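PDB 3AAM: endonuclease IV, which cleaves phosphodiester bonds at apurinic or apyrimidinic sites in damaged DNA, as a metal-dependent endonuclease of base excision repair. Local coordinates for residues V203-S208 / R243-E248; A220-G225 / A257-V262. One frame throughout, in Å; residues are numbered along the deposited sequence.

Contact 1. Residues V203-S208 / R243-E248; sequences VHLNDS and RVFILE
The carboxylate of E248 stacks on one face of the H204 imidazole, the two planes 28° apart, with OE2 about 3.0 Å above the ring and displaced toward its rim; H69 also meets this ring, nearly parallel. I246 CB lies at the ring edge, in its plane. An extended chain beyond CG carries the E248 carboxylate over H204, and OE2 takes a hydrogen bond from Q32. Replacing H204 by alanine removes the ring, which would probably open a gap beneath the carboxylate that the bond from Q32 does not fill. The N206 and E248 side chains cross obliquely, amide and carboxylate planes 20° apart. The backbones run parallel, as neighbouring strands of the TIM barrel: V203 N bonds to V244 O and V203 O accepts from I246 N, each at 2.8 Å and nearly straight. Beyond them the pairing slackens, L205 N reaching I246 O only weakly at 3.1 Å as the chain makes an inverse gamma turn centred on L205. On the sheet face opposite H204 and I246, F245 lies alongside V203, its CG beside the backbone N (chi1 -68°) and CD1 3.5 Å from V203 CB; L205 CD1 touches F245 CD1 at 4.0 Å.

Contact 2. Residues A220-G225 / A257-V262; sequences AHLLQG and AWNLRV
W258 NE1 donates a nearly straight hydrogen bond (166°) to L222 O at 2.8 Å, the acceptor lying close to the indole plane and the donor tilted somewhat from the carbonyl plane. With CG anti to the backbone N (chi1 174°), W258 extends from its helix toward the loop and brings NE1 to that carbonyl. Q224 comes from the opposite direction over one indole face: its NE2 sits 3.2 Å above the plane, over the ring centre, with the amide 85° from the indole, and its CG rests 3.7 Å from W258 CZ2. Within the loop, H221 to Q224 form a type II beta turn, closed by the bond from Q224 N to H221 O; it offers the L222 carbonyl to the tryptophan. Beside this polar link V262 packs against two leucines, CG1 lying 3.8 Å from L222 CB and CG2 4.0 Å from L223 CD1. The N259 and H221 side chains cross at about a right angle, and H221 ND1 is hydrogen-bonded to T249. The turn rests on helix 253-267, L222 reaching its F263 and W266 and L247 of strand 244-247, while N259 meets F6 of strand 3-6.

In the fold
The centres of the two contacts lie 11 Å apart, and their segments alternate along the chain. D207 joins 203-208 to 220-225: its backbone O lies 2.9 Å from A220 N of strand 219-220, a probable hydrogen bond, and its OD2 3.0 Å from G225 N in the loop, a weak one. Between the other two segments, L247 CD2 packs 3.3 Å from N259 CG, so strand 244-247 meets the helix that follows it. Contact 1 borders the metal site of H172, D217 and H219: the E248 side chain is about 5 Å from manganese and about 3 Å from a phosphate, probably from the crystallisation liquor, and E248 O accepts a bond from H219 ND1. In contact 2 the H221 side chain is about 13 Å from the metal.

Contact 1. Residues V203-S208 / R243-E248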
loop_
_atom_site.group_PDB
_atom_site.type_symbol
_atom_site.label_atom_id
_atom_site.label_comp_id
_atom_site.label_asym_id
_atom_site.label_seq_id
_atom_site.Cartn_x
_atom_site.Cartn_y
_atom_site.Cartn_z
ATOM N N VAL A 203 3.569 5.122 1.321
ATOM C CA VAL A 203 4.665 4.298 1.795
ATOM C C VAL A 203 4.130 3.260 2.776
ATOM O O VAL A 203 3.398 3.604 3.708
ATOM C CB VAL A 203 5.731 5.140 2.547
ATOM C CG1 VAL A 203 6.797 4.214 3.138
ATOM C CG2 VAL A 203 6.366 6.162 1.609
ATOM N N HIS A 204 4.451 1.991 2.543
ATOM C CA HIS A 204 4.065 0.944 3.488
ATOM C C HIS A 204 5.313 0.866 4.363
ATOM O O HIS A 204 6.307 0.226 4.001
ATOM C CB HIS A 204 3.811 -0.394 2.782
ATOM C CG HIS A 204 2.480 -0.481 2.100
ATOM N ND1 HIS A 204 1.385 0.262 2.493
ATOM C CD2 HIS A 204 2.056 -1.262 1.078
ATOM C CE1 HIS A 204 0.347 -0.057 1.739
ATOM N NE2 HIS A 204 0.727 -0.981 0.873
ATOM N N LEU A 205 5.257 1.557 5.500
ATOM C CA LEU A 205 6.371 1.660 6.433
ATOM C C LEU A 205 6.478 0.463 7.366
ATOM O O LEU A 205 6.398 0.592 8.587
ATOM C CB LEU A 205 6.233 2.954 7.244
ATOM C CG LEU A 205 7.493 3.500 7.919
ATOM C CD1 LEU A 205 8.462 4.030 6.862
ATOM C CD2 LEU A 205 7.110 4.610 8.881
ATOM N N ASN A 206 6.662 -0.705 6.769
ATOM C CA ASN A 206 6.789 -1.952 7.509
ATOM C C ASN A 206 8.221 -2.224 7.952
ATOM O O ASN A 206 9.159 -1.994 7.190
ATOM C CB ASN A 206 6.339 -3.119 6.624
ATOM C CG ASN A 206 4.875 -3.041 6.256
ATOM O OD1 ASN A 206 4.501 -3.198 5.091
ATOM N ND2 ASN A 206 4.038 -2.804 7.247
ATOM N N ASP A 207 8.401 -2.698 9.181
ATOM C CA ASP A 207 9.745 -3.054 9.598
ATOM C C ASP A 207 9.865 -4.485 9.077
ATOM O O ASP A 207 8.885 -5.050 8.586
ATOM C CB ASP A 207 9.927 -3.008 11.115
ATOM C CG ASP A 207 11.397 -2.917 11.515
ATOM O OD1 ASP A 207 12.251 -3.455 10.772
ATOM O OD2 ASP A 207 11.704 -2.320 12.571
ATOM N N SER A 208 11.045 -5.075 9.192
ATOM C CA SER A 208 11.278 -6.407 8.652
ATOM C C SER A 208 11.842 -7.434 9.624
ATOM O O SER A 208 12.747 -7.136 10.398
ATOM C CB SER A 208 12.223 -6.273 7.451
ATOM O OG SER A 208 12.668 -7.522 6.957
ATOM N N ARG A 243 3.448 12.933 2.363
ATOM C CA ARG A 243 2.980 11.642 1.883
ATOM C C ARG A 243 2.174 10.890 2.930
ATOM O O ARG A 243 2.031 11.339 4.071
ATOM C CB ARG A 243 4.160 10.778 1.427
ATOM C CG ARG A 243 5.104 11.450 0.438
ATOM C CD ARG A 243 4.392 11.997 -0.789
ATOM N NE ARG A 243 5.355 12.607 -1.704
ATOM C CZ ARG A 243 5.057 13.538 -2.601
ATOM N NH1 ARG A 243 3.813 13.981 -2.717
ATOM N NH2 ARG A 243 6.011 14.038 -3.377
ATOM N N VAL A 244 1.657 9.736 2.523
ATOM C CA VAL A 244 0.847 8.878 3.377
ATOM C C VAL A 244 1.632 7.629 3.768
ATOM O O VAL A 244 2.162 6.934 2.908
ATOM C CB VAL A 244 -0.434 8.455 2.638
ATOM C CG1 VAL A 244 -1.199 7.418 3.452
ATOM C CG2 VAL A 244 -1.299 9.679 2.381
ATOM N N PHE A 245 1.693 7.351 5.066
ATOM C CA PHE A 245 2.416 6.193 5.575
ATOM C C PHE A 245 1.451 5.212 6.228
ATOM O O PHE A 245 0.696 5.578 7.128
ATOM C CB PHE A 245 3.466 6.640 6.593
ATOM C CG PHE A 245 4.597 7.432 5.992
ATOM C CD1 PHE A 245 5.796 6.818 5.665
ATOM C CD2 PHE A 245 4.448 8.790 5.735
ATOM C CE1 PHE A 245 6.842 7.540 5.093
ATOM C CE2 PHE A 245 5.486 9.525 5.162
ATOM C CZ PHE A 245 6.686 8.897 4.840
ATOM N N ILE A 246 1.475 3.968 5.759
ATOM C CA ILE A 246 0.609 2.919 6.291
ATOM C C ILE A 246 1.428 1.737 6.800
ATOM O O ILE A 246 2.278 1.203 6.082
ATOM C CB ILE A 246 -0.373 2.395 5.199
ATOM C CG1 ILE A 246 -1.311 3.515 4.743
ATOM C CG2 ILE A 246 -1.178 1.218 5.732
ATOM C CD1 ILE A 246 -2.224 4.052 5.846
ATOM N N LEU A 247 1.173 1.333 8.039
ATOM C CA LEU A 247 1.853 0.190 8.640
ATOM C C LEU A 247 0.915 -0.996 8.437
ATOM O O LEU A 247 -0.300 -0.859 8.598
ATOM C CB LEU A 247 2.084 0.427 10.137
ATOM C CG LEU A 247 2.772 -0.712 10.894
ATOM C CD1 LEU A 247 4.178 -0.952 10.346
ATOM C CD2 LEU A 247 2.836 -0.358 12.373
ATOM N N GLU A 248 1.475 -2.144 8.062
ATOM C CA GLU A 248 0.683 -3.348 7.814
ATOM C C GLU A 248 1.166 -4.482 8.714
ATOM O O GLU A 248 1.925 -5.345 8.285
ATOM C CB GLU A 248 0.817 -3.769 6.349
ATOM C CG GLU A 248 0.517 -2.670 5.337
ATOM C CD GLU A 248 0.732 -3.136 3.910
ATOM O OE1 GLU A 248 1.808 -3.711 3.631
ATOM O OE2 GLU A 248 -0.165 -2.927 3.070
#

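Contact 2. Residues A220-G225 / A257-V262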
loop_
_atom_site.group_PDB
_atom_site.type_symbol
_atom_site.label_atom_id
_atom_site.label_comp_id
_atom_site.label_asym_id
_atom_site.label_seq_id
_atom_site.Cartn_x
_atom_site.Cartn_y
_atom_site.Cartn_z
ATOM N N ALA A 220 7.115 -6.437 10.455
ATOM C CA ALA A 220 7.279 -6.327 11.896
ATOM C C ALA A 220 6.816 -4.937 12.320
ATOM O O ALA A 220 6.901 -3.984 11.539
ATOM C CB ALA A 220 8.740 -6.527 12.284
ATOM N N HIS A 221 6.314 -4.834 13.548
ATOM C CA HIS A 221 5.849 -3.561 14.095
ATOM C C HIS A 221 7.014 -2.575 14.149
ATOM O O HIS A 221 8.180 -2.966 14.050
ATOM C CB HIS A 221 5.310 -3.749 15.517
ATOM C CG HIS A 221 4.131 -4.665 15.611
ATOM N ND1 HIS A 221 2.953 -4.438 14.933
ATOM C CD2 HIS A 221 3.941 -5.801 16.323
ATOM C CE1 HIS A 221 2.088 -5.393 15.223
ATOM N NE2 HIS A 221 2.663 -6.235 16.065
ATOM N N LEU A 222 6.698 -1.295 14.315
ATOM C CA LEU A 222 7.737 -0.279 14.400
ATOM C C LEU A 222 8.665 -0.594 15.571
ATOM O O LEU A 222 8.213 -0.976 16.652
ATOM C CB LEU A 222 7.106 1.103 14.573
ATOM C CG LEU A 222 6.142 1.494 13.449
ATOM C CD1 LEU A 222 5.530 2.849 13.756
ATOM C CD2 LEU A 222 6.873 1.520 12.113
ATOM N N LEU A 223 9.965 -0.445 15.330
ATOM C CA LEU A 223 11.013 -0.713 16.318
ATOM C C LEU A 223 11.156 -2.181 16.711
ATOM O O LEU A 223 11.984 -2.513 17.559
ATOM C CB LEU A 223 10.802 0.130 17.584
ATOM C CG LEU A 223 10.896 1.653 17.428
ATOM C CD1 LEU A 223 10.878 2.310 18.809
ATOM C CD2 LEU A 223 12.174 2.023 16.692
ATOM N N GLN A 224 10.375 -3.066 16.094
ATOM C CA GLN A 224 10.448 -4.485 16.431
ATOM C C GLN A 224 11.118 -5.356 15.370
ATOM O O GLN A 224 11.173 -6.581 15.506
ATOM C CB GLN A 224 9.048 -5.025 16.731
ATOM C CG GLN A 224 8.437 -4.458 18.002
ATOM C CD GLN A 224 7.115 -5.104 18.349
ATOM O OE1 GLN A 224 6.828 -6.221 17.916
ATOM N NE2 GLN A 224 6.308 -4.417 19.152
ATOM N N GLY A 225 11.634 -4.719 14.324
ATOM C CA GLY A 225 12.291 -5.453 13.258
ATOM C C GLY A 225 13.763 -5.125 13.112
ATOM O O GLY A 225 14.369 -4.529 14.000
ATOM N N ALA A 257 -1.467 0.445 20.285
ATOM C CA ALA A 257 -0.922 1.429 21.222
ATOM C C ALA A 257 0.575 1.605 21.019
ATOM O O ALA A 257 1.078 2.729 21.025
ATOM C CB ALA A 257 -1.212 1.008 22.664
ATOM N N TRP A 258 1.280 0.491 20.854
ATOM C CA TRP A 258 2.726 0.509 20.633
ATOM C C TRP A 258 3.063 1.298 19.370
ATOM O O TRP A 258 3.851 2.247 19.399
ATOM C CB TRP A 258 3.249 -0.933 20.505
ATOM C CG TRP A 258 4.710 -1.057 20.126
ATOM C CD1 TRP A 258 5.277 -0.756 18.916
ATOM C CD2 TRP A 258 5.780 -1.525 20.960
ATOM N NE1 TRP A 258 6.627 -1.006 18.946
ATOM C CE2 TRP A 258 6.964 -1.476 20.189
ATOM C CE3 TRP A 258 5.855 -1.978 22.286
ATOM C CZ2 TRP A 258 8.209 -1.862 20.698
ATOM C CZ3 TRP A 258 7.094 -2.360 22.790
ATOM C CH2 TRP A 258 8.253 -2.300 21.996
ATOM N N ASN A 259 2.460 0.906 18.258
ATOM C CA ASN A 259 2.728 1.573 16.997
ATOM C C ASN A 259 2.347 3.045 16.981
ATOM O O ASN A 259 3.074 3.862 16.426
ATOM C CB ASN A 259 2.033 0.814 15.869
ATOM C CG ASN A 259 2.654 -0.549 15.630
ATOM O OD1 ASN A 259 1.955 -1.555 15.492
ATOM N ND2 ASN A 259 3.982 -0.589 15.577
ATOM N N LEU A 260 1.211 3.397 17.576
ATOM C CA LEU A 260 0.802 4.796 17.601
ATOM C C LEU A 260 1.759 5.633 18.447
ATOM O O LEU A 260 2.068 6.775 18.106
ATOM C CB LEU A 260 -0.632 4.930 18.126
ATOM C CG LEU A 260 -1.706 4.411 17.166
ATOM C CD1 LEU A 260 -3.068 4.461 17.832
ATOM C CD2 LEU A 260 -1.698 5.248 15.891
ATOM N N ARG A 261 2.237 5.066 19.549
ATOM C CA ARG A 261 3.169 5.792 20.399
ATOM C C ARG A 261 4.475 6.056 19.648
ATOM O O ARG A 261 5.070 7.121 19.791
ATOM C CB ARG A 261 3.409 5.014 21.700
ATOM C CG ARG A 261 2.288 5.233 22.728
ATOM C CD ARG A 261 2.229 4.117 23.758
ATOM N NE ARG A 261 3.506 3.935 24.441
ATOM C CZ ARG A 261 3.912 4.638 25.494
ATOM N NH1 ARG A 261 3.141 5.586 26.009
ATOM N NH2 ARG A 261 5.097 4.390 26.032
ATOM N N VAL A 262 4.909 5.105 18.827
ATOM C CA VAL A 262 6.136 5.308 18.060
ATOM C C VAL A 262 5.907 6.332 16.933
ATOM O O VAL A 262 6.711 7.242 16.749
ATOM C CB VAL A 262 6.655 3.972 17.488
ATOM C CG1 VAL A 262 7.911 4.217 16.655
ATOM C CG2 VAL A 262 6.973 3.016 18.638
#